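Local coordinates for phosphoribosylformylglycinamidine synthase 2 (Thermus thermophilus, PDB 3VIU), which belongs to the PurM-like (AIR synthase related) family, carries two tandem copies of that two-domain unit in one chain, and holds ADP and a magnesium ion, at residues Ala363-Glu375 and Gly490-Ala502. Sequence-based numbering, arbitrary orientation.
Sequences APTYVRVGREDPE and GSPETPEGYHELA
Arg-368 lays its CB over the middle of the Tyr-498 ring, 3.7 Å from the centroid and 6° off the normal, a CH-pi contact where an extended linker crosses the first turns of helix 495-515. With CG anti to the backbone N (chi1 -169°), the Tyr-498 ring lies under the linker. Beside it Gly-370 passes 4.2 Å, CA to CA, from His-499, where the helix leaves no room for a side chain. Arg-371 N then donates to Pro-495 O (3.1 Å) from above the carbonyl plane, while His-499 N donates to the same oxygen from the opposite face. Glu-372 CB covers a face of the His-499 imidazole, while its carboxylate, in a plane 46° from the ring, salt-bridges Arg-380 through OE1. The outer side is looser: Arg-368 NH2 makes a 3.2 Å salt bridge to exposed Glu-493 OE1, and Val-367 and Val-369 point away from the helix. At the Asp-373 end a water bridges Asp-373 N and Glu-496 O. The linker between the two copies of the unit thus packs, beyond helix 357-361, on the helix following strand 479-488 in the second copy's N-terminal domain, with Leu-50 of helix 48-51 touching Tyr-498.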
loop_
_atom_site.group_PDB
_atom_site.type_symbol
_atom_site.label_atom_id
_atom_site.label_comp_id
_atom_site.label_asym_id
_atom_site.label_seq_id
_atom_site.Cartn_x
_atom_site.Cartn_y
_atom_site.Cartn_z
ATOM N N ALA A 363 -25.253 -2.590 1.423
ATOM C CA ALA A 363 -25.510 -4.003 1.669
ATOM C C ALA A 363 -25.400 -4.354 3.153
ATOM O O ALA A 363 -24.791 -3.625 3.939
ATOM C CB ALA A 363 -24.536 -4.854 0.861
ATOM N N PRO A 364 -25.987 -5.491 3.552
ATOM C CA PRO A 364 -25.957 -5.951 4.946
ATOM C C PRO A 364 -24.533 -6.223 5.408
ATOM O O PRO A 364 -23.692 -6.638 4.616
ATOM C CB PRO A 364 -26.779 -7.238 4.911
ATOM C CG PRO A 364 -27.655 -7.073 3.685
ATOM C CD PRO A 364 -26.731 -6.436 2.700
ATOM N N THR A 365 -24.263 -5.978 6.687
ATOM C CA THR A 365 -22.945 -6.240 7.254
ATOM C C THR A 365 -23.095 -7.365 8.266
ATOM O O THR A 365 -24.198 -7.644 8.735
ATOM C CB THR A 365 -22.350 -5.003 7.962
ATOM O OG1 THR A 365 -23.210 -4.592 9.031
ATOM C CG2 THR A 365 -22.173 -3.862 6.968
ATOM N N TYR A 366 -21.992 -8.017 8.604
ATOM C CA TYR A 366 -22.066 -9.118 9.547
ATOM C C TYR A 366 -21.056 -9.025 10.686
ATOM O O TYR A 366 -19.932 -8.548 10.513
ATOM C CB TYR A 366 -21.893 -10.450 8.804
ATOM C CG TYR A 366 -22.892 -10.672 7.685
ATOM C CD1 TYR A 366 -24.259 -10.758 7.951
ATOM C CD2 TYR A 366 -22.471 -10.783 6.361
ATOM C CE1 TYR A 366 -25.184 -10.948 6.927
ATOM C CE2 TYR A 366 -23.389 -10.976 5.324
ATOM C CZ TYR A 366 -24.744 -11.057 5.617
ATOM O OH TYR A 366 -25.653 -11.251 4.604
ATOM N N VAL A 367 -21.482 -9.473 11.859
ATOM C CA VAL A 367 -20.623 -9.479 13.027
ATOM C C VAL A 367 -20.488 -10.931 13.453
ATOM O O VAL A 367 -21.457 -11.690 13.404
ATOM C CB VAL A 367 -21.228 -8.654 14.176
ATOM C CG1 VAL A 367 -20.570 -9.027 15.492
ATOM C CG2 VAL A 367 -21.026 -7.169 13.899
ATOM N N ARG A 368 -19.282 -11.319 13.851
ATOM C CA ARG A 368 -19.035 -12.686 14.282
ATOM C C ARG A 368 -18.280 -12.699 15.589
ATOM O O ARG A 368 -17.925 -11.650 16.129
ATOM C CB ARG A 368 -18.213 -13.439 13.233
ATOM C CG ARG A 368 -18.986 -13.827 11.995
ATOM C CD ARG A 368 -18.053 -14.104 10.832
ATOM N NE ARG A 368 -18.782 -14.445 9.616
ATOM C CZ ARG A 368 -19.770 -13.716 9.108
ATOM N NH1 ARG A 368 -20.147 -12.605 9.721
ATOM N NH2 ARG A 368 -20.375 -14.087 7.986
ATOM N N VAL A 369 -18.043 -13.902 16.095
ATOM C CA VAL A 369 -17.290 -14.071 17.324
ATOM C C VAL A 369 -15.967 -14.705 16.940
ATOM O O VAL A 369 -15.916 -15.848 16.485
ATOM C CB VAL A 369 -18.025 -14.977 18.336
ATOM C CG1 VAL A 369 -19.237 -14.243 18.899
ATOM C CG2 VAL A 369 -18.453 -16.278 17.662
ATOM N N GLY A 370 -14.895 -13.939 17.091
ATOM C CA GLY A 370 -13.589 -14.455 16.760
ATOM C C GLY A 370 -13.022 -15.269 17.902
ATOM O O GLY A 370 -13.408 -15.103 19.060
ATOM N N ARG A 371 -12.120 -16.174 17.555
ATOM C CA ARG A 371 -11.437 -17.014 18.524
ATOM C C ARG A 371 -10.105 -17.360 17.894
ATOM O O ARG A 371 -10.048 -17.861 16.764
ATOM C CB ARG A 371 -12.211 -18.305 18.820
ATOM C CG ARG A 371 -11.633 -19.061 20.006
ATOM C CD ARG A 371 -12.407 -20.321 20.352
ATOM N NE ARG A 371 -11.894 -21.487 19.647
ATOM C CZ ARG A 371 -12.539 -22.108 18.668
ATOM N NH1 ARG A 371 -13.733 -21.668 18.279
ATOM N NH2 ARG A 371 -11.991 -23.169 18.080
ATOM N N GLU A 372 -9.030 -17.092 18.620
ATOM C CA GLU A 372 -7.705 -17.368 18.096
ATOM C C GLU A 372 -7.413 -18.841 17.812
ATOM O O GLU A 372 -7.777 -19.731 18.582
ATOM C CB GLU A 372 -6.639 -16.810 19.042
ATOM C CG GLU A 372 -5.235 -17.089 18.564
ATOM C CD GLU A 372 -4.199 -16.250 19.271
ATOM O OE1 GLU A 372 -4.167 -16.265 20.523
ATOM O OE2 GLU A 372 -3.415 -15.579 18.563
ATOM N N ASP A 373 -6.755 -19.073 16.680
ATOM C CA ASP A 373 -6.342 -20.402 16.251
ATOM C C ASP A 373 -5.372 -20.908 17.338
ATOM O O ASP A 373 -4.306 -20.325 17.561
ATOM C CB ASP A 373 -5.650 -20.272 14.886
ATOM C CG ASP A 373 -5.124 -21.588 14.349
ATOM O OD1 ASP A 373 -4.755 -21.610 13.160
ATOM O OD2 ASP A 373 -5.066 -22.589 15.093
ATOM N N PRO A 374 -5.743 -21.990 18.042
ATOM C CA PRO A 374 -4.869 -22.513 19.095
ATOM C C PRO A 374 -3.429 -22.773 18.665
ATOM O O PRO A 374 -2.508 -22.667 19.475
ATOM C CB PRO A 374 -5.595 -23.782 19.562
ATOM C CG PRO A 374 -6.392 -24.193 18.352
ATOM C CD PRO A 374 -6.908 -22.867 17.841
ATOM N N GLU A 375 -3.232 -23.102 17.394
ATOM C CA GLU A 375 -1.884 -23.371 16.905
ATOM C C GLU A 375 -1.064 -22.095 16.839
ATOM O O GLU A 375 0.152 -22.122 17.037
ATOM C CB GLU A 375 -1.931 -24.053 15.532
ATOM C CG GLU A 375 -2.663 -25.384 15.578
ATOM C CD GLU A 375 -2.114 -26.319 16.657
ATOM O OE1 GLU A 375 -2.906 -27.120 17.208
ATOM O OE2 GLU A 375 -0.894 -26.251 16.943
ATOM N N GLY A 490 -7.549 -14.205 5.458
ATOM C CA GLY A 490 -8.254 -15.385 5.019
ATOM C C GLY A 490 -9.731 -15.109 5.165
ATOM O O GLY A 490 -10.148 -13.960 5.346
ATOM N N SER A 491 -10.527 -16.164 5.090
ATOM C CA SER A 491 -11.966 -16.039 5.214
ATOM C C SER A 491 -12.359 -15.548 6.603
ATOM O O SER A 491 -11.773 -15.963 7.612
ATOM C CB SER A 491 -12.623 -17.390 4.954
ATOM O OG SER A 491 -14.000 -17.329 5.261
ATOM N N PRO A 492 -13.351 -14.648 6.671
ATOM C CA PRO A 492 -13.839 -14.091 7.933
ATOM C C PRO A 492 -14.913 -15.009 8.528
ATOM O O PRO A 492 -15.409 -14.771 9.631
ATOM C CB PRO A 492 -14.416 -12.752 7.504
ATOM C CG PRO A 492 -15.045 -13.108 6.191
ATOM C CD PRO A 492 -13.956 -13.943 5.528
ATOM N N GLU A 493 -15.269 -16.047 7.776
ATOM C CA GLU A 493 -16.278 -17.003 8.208
ATOM C C GLU A 493 -15.810 -17.677 9.490
ATOM O O GLU A 493 -16.388 -17.470 10.555
ATOM C CB GLU A 493 -16.502 -18.069 7.132
ATOM C CG GLU A 493 -16.747 -17.522 5.729
ATOM C CD GLU A 493 -18.113 -16.895 5.560
ATOM O OE1 GLU A 493 -18.472 -16.025 6.379
ATOM O OE2 GLU A 493 -18.824 -17.270 4.602
ATOM N N THR A 494 -14.756 -18.478 9.388
ATOM C CA THR A 494 -14.221 -19.172 10.554
ATOM C C THR A 494 -13.821 -18.199 11.671
ATOM O O THR A 494 -13.371 -17.082 11.409
ATOM C CB THR A 494 -12.982 -20.014 10.181
ATOM O OG1 THR A 494 -11.873 -19.145 9.913
ATOM C CG2 THR A 494 -13.268 -20.862 8.949
ATOM N N PRO A 495 -13.987 -18.618 12.937
ATOM C CA PRO A 495 -13.641 -17.788 14.096
ATOM C C PRO A 495 -12.174 -17.340 14.091
ATOM O O PRO A 495 -11.872 -16.216 14.479
ATOM C CB PRO A 495 -13.953 -18.698 15.282
ATOM C CG PRO A 495 -15.067 -19.551 14.768
ATOM C CD PRO A 495 -14.606 -19.884 13.367
ATOM N N GLU A 496 -11.273 -18.220 13.655
ATOM C CA GLU A 496 -9.844 -17.905 13.610
ATOM C C GLU A 496 -9.571 -16.775 12.616
ATOM O O GLU A 496 -8.781 -15.874 12.889
ATOM C CB GLU A 496 -9.013 -19.128 13.189
ATOM C CG GLU A 496 -9.403 -20.456 13.816
ATOM C CD GLU A 496 -10.599 -21.093 13.135
ATOM O OE1 GLU A 496 -11.729 -20.617 13.343
ATOM O OE2 GLU A 496 -10.411 -22.065 12.377
ATOM N N GLY A 497 -10.218 -16.849 11.456
ATOM C CA GLY A 497 -10.045 -15.834 10.434
ATOM C C GLY A 497 -10.593 -14.483 10.860
ATOM O O GLY A 497 -9.929 -13.456 10.712
ATOM N N TYR A 498 -11.810 -14.479 11.390
ATOM C CA TYR A 498 -12.431 -13.240 11.846
ATOM C C TYR A 498 -11.573 -12.645 12.960
ATOM O O TYR A 498 -11.423 -11.425 13.069
ATOM C CB TYR A 498 -13.841 -13.506 12.376
ATOM C CG TYR A 498 -14.647 -12.252 12.611
ATOM C CD1 TYR A 498 -15.227 -11.558 11.544
ATOM C CD2 TYR A 498 -14.834 -11.756 13.899
ATOM C CE1 TYR A 498 -15.979 -10.403 11.763
ATOM C CE2 TYR A 498 -15.579 -10.604 14.126
ATOM C CZ TYR A 498 -16.151 -9.934 13.060
ATOM O OH TYR A 498 -16.900 -8.804 13.305
ATOM N N HIS A 499 -11.006 -13.511 13.787
ATOM C CA HIS A 499 -10.165 -13.046 14.872
ATOM C C HIS A 499 -8.962 -12.281 14.316
ATOM O O HIS A 499 -8.624 -11.201 14.794
ATOM C CB HIS A 499 -9.705 -14.228 15.718
ATOM C CG HIS A 499 -8.857 -13.839 16.886
ATOM N ND1 HIS A 499 -7.481 -13.897 16.858
ATOM C CD2 HIS A 499 -9.191 -13.376 18.114
ATOM C CE1 HIS A 499 -7.002 -13.490 18.020
ATOM N NE2 HIS A 499 -8.019 -13.167 18.799
ATOM N N GLU A 500 -8.327 -12.835 13.292
ATOM C CA GLU A 500 -7.174 -12.183 12.688
ATOM C C GLU A 500 -7.564 -10.831 12.088
ATOM O O GLU A 500 -6.812 -9.860 12.183
ATOM C CB GLU A 500 -6.566 -13.093 11.624
ATOM C CG GLU A 500 -6.138 -14.432 12.183
ATOM C CD GLU A 500 -5.491 -15.331 11.155
ATOM O OE1 GLU A 500 -6.062 -15.498 10.064
ATOM O OE2 GLU A 500 -4.414 -15.887 11.444
ATOM N N LEU A 501 -8.746 -10.769 11.483
ATOM C CA LEU A 501 -9.221 -9.531 10.889
ATOM C C LEU A 501 -9.478 -8.519 11.993
ATOM O O LEU A 501 -9.117 -7.355 11.880
ATOM C CB LEU A 501 -10.514 -9.768 10.108
ATOM C CG LEU A 501 -11.240 -8.517 9.594
ATOM C CD1 LEU A 501 -10.387 -7.781 8.556
ATOM C CD2 LEU A 501 -12.572 -8.928 8.988
ATOM N N ALA A 502 -10.096 -8.981 13.069
ATOM C CA ALA A 502 -10.416 -8.114 14.182
ATOM C C ALA A 502 -9.151 -7.599 14.864
ATOM O O ALA A 502 -9.039 -6.401 15.130
ATOM C CB ALA A 502 -11.315 -8.855 15.177
HETATM O O HOH W 1 -6.450 -16.896 14.922
#